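Local atomic coordinates of Pap fimbrial major pilin protein (Escherichia coli, PDB entry 2UY6), a protein that polymerises into the thick helical rod of the P pilus, a filament that enables the bacterium to colonise the epithelium of particular host organs. Residues D126-N129 with V130-T134. The protein carries 2 engineered substitutions. Numbering follows the deposited sequence.
Sequences DGEN and VLHYT
Glu-128 reaches past Val-130 to the rim of the His-132 imidazole, four residues further along the chain, where its OE1 accepts a hydrogen bond from NE2 at 3.1 Å. The N-H...O angle is 153°. OE1 lies close to the ring plane, whereas NE2 approaches the carboxylate from above its plane, the two flat groups being turned 47° apart. Glu-128 spans the gap because its chain is extended beyond CG (chi2 178°). The ring's other nitrogen, ND1, is hydrogen-bonded to OD1 of Asp-55 on strand 52-59, so the imidazole is gripped at both nitrogens and its rotation is fixed; two acidic neighbours would probably favour its protonated form. The carbonyl O of Val-130 sits over one ring face, 3.4 Å above the plane and offset toward the rim. This is the point where the loop after strand 117-118 enters strand 130-139, which lies between strands 52-59 and 101-106 in an antiparallel sheet of the Ig-like pilin fold. At the join, Asn-129 touches Val-130 loosely, OD1 lying 4.1 Å from CG2, while its ND2 turns to Glu-57 OE2 and the carbonyl O of Leu-58, and backbone bonds to the same strand 52-59 run from Asn-129 to Leu-58 and from Leu-131 to Ile-56.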
loop_
_atom_site.group_PDB
_atom_site.type_symbol
_atom_site.label_atom_id
_atom_site.label_comp_id
_atom_site.label_asym_id
_atom_site.label_seq_id
_atom_site.Cartn_x
_atom_site.Cartn_y
_atom_site.Cartn_z
ATOM N N ASP B 126 16.979 12.635 -7.098
ATOM C CA ASP B 126 17.694 11.362 -7.012
ATOM C C ASP B 126 18.430 11.124 -5.693
ATOM O O ASP B 126 19.186 11.976 -5.224
ATOM C CB ASP B 126 18.678 11.239 -8.191
ATOM N N GLY B 127 18.195 9.957 -5.103
ATOM C CA GLY B 127 18.841 9.612 -3.853
ATOM C C GLY B 127 18.170 10.177 -2.616
ATOM O O GLY B 127 18.761 10.169 -1.537
ATOM N N GLU B 128 16.938 10.661 -2.752
ATOM C CA GLU B 128 16.227 11.228 -1.606
ATOM C C GLU B 128 14.752 10.839 -1.588
ATOM O O GLU B 128 14.188 10.455 -2.613
ATOM C CB GLU B 128 16.340 12.754 -1.617
ATOM C CG GLU B 128 17.759 13.278 -1.707
ATOM C CD GLU B 128 17.809 14.796 -1.753
ATOM O OE1 GLU B 128 17.506 15.439 -0.725
ATOM O OE2 GLU B 128 18.145 15.347 -2.824
ATOM N N ASN B 129 14.129 10.949 -0.419
ATOM C CA ASN B 129 12.716 10.612 -0.277
ATOM C C ASN B 129 11.957 11.813 0.287
ATOM O O ASN B 129 10.875 11.674 0.863
ATOM C CB ASN B 129 12.554 9.408 0.652
ATOM C CG ASN B 129 13.025 9.698 2.057
ATOM O OD1 ASN B 129 14.164 10.110 2.266
ATOM N ND2 ASN B 129 12.149 9.491 3.032
ATOM N N VAL B 130 12.542 12.994 0.115
ATOM C CA VAL B 130 11.945 14.229 0.598
ATOM C C VAL B 130 11.627 15.147 -0.567
ATOM O O VAL B 130 12.483 15.396 -1.423
ATOM C CB VAL B 130 12.904 14.990 1.549
ATOM C CG1 VAL B 130 12.269 16.304 2.003
ATOM C CG2 VAL B 130 13.255 14.127 2.745
ATOM N N LEU B 131 10.392 15.630 -0.613
ATOM C CA LEU B 131 9.988 16.566 -1.653
ATOM C C LEU B 131 10.323 17.927 -1.044
ATOM O O LEU B 131 9.990 18.188 0.117
ATOM C CB LEU B 131 8.489 16.449 -1.931
ATOM C CG LEU B 131 8.021 15.098 -2.484
ATOM C CD1 LEU B 131 6.521 14.931 -2.264
ATOM C CD2 LEU B 131 8.366 15.000 -3.953
ATOM N N HIS B 132 10.998 18.780 -1.810
ATOM C CA HIS B 132 11.405 20.094 -1.312
ATOM C C HIS B 132 10.592 21.242 -1.897
ATOM O O HIS B 132 10.411 21.330 -3.110
ATOM C CB HIS B 132 12.888 20.345 -1.624
ATOM C CG HIS B 132 13.810 19.255 -1.160
ATOM N ND1 HIS B 132 14.159 19.079 0.163
ATOM C CD2 HIS B 132 14.483 18.304 -1.853
ATOM C CE1 HIS B 132 15.009 18.073 0.265
ATOM N NE2 HIS B 132 15.223 17.584 -0.944
ATOM N N TYR B 133 10.105 22.113 -1.019
ATOM C CA TYR B 133 9.340 23.296 -1.411
ATOM C C TYR B 133 9.805 24.456 -0.530
ATOM O O TYR B 133 10.520 24.257 0.454
ATOM C CB TYR B 133 7.835 23.120 -1.167
ATOM C CG TYR B 133 7.144 22.012 -1.930
ATOM C CD1 TYR B 133 7.093 20.708 -1.427
ATOM C CD2 TYR B 133 6.525 22.271 -3.149
ATOM C CE1 TYR B 133 6.439 19.690 -2.128
ATOM C CE2 TYR B 133 5.874 21.265 -3.853
ATOM C CZ TYR B 133 5.836 19.980 -3.339
ATOM O OH TYR B 133 5.204 18.998 -4.056
ATOM N N THR B 134 9.410 25.669 -0.892
ATOM C CA THR B 134 9.733 26.839 -0.083
ATOM C C THR B 134 8.445 27.629 0.024
ATOM O O THR B 134 7.636 27.649 -0.902
ATOM C CB THR B 134 10.823 27.729 -0.706
ATOM O OG1 THR B 134 10.651 27.771 -2.124
ATOM C CG2 THR B 134 12.201 27.211 -0.358
#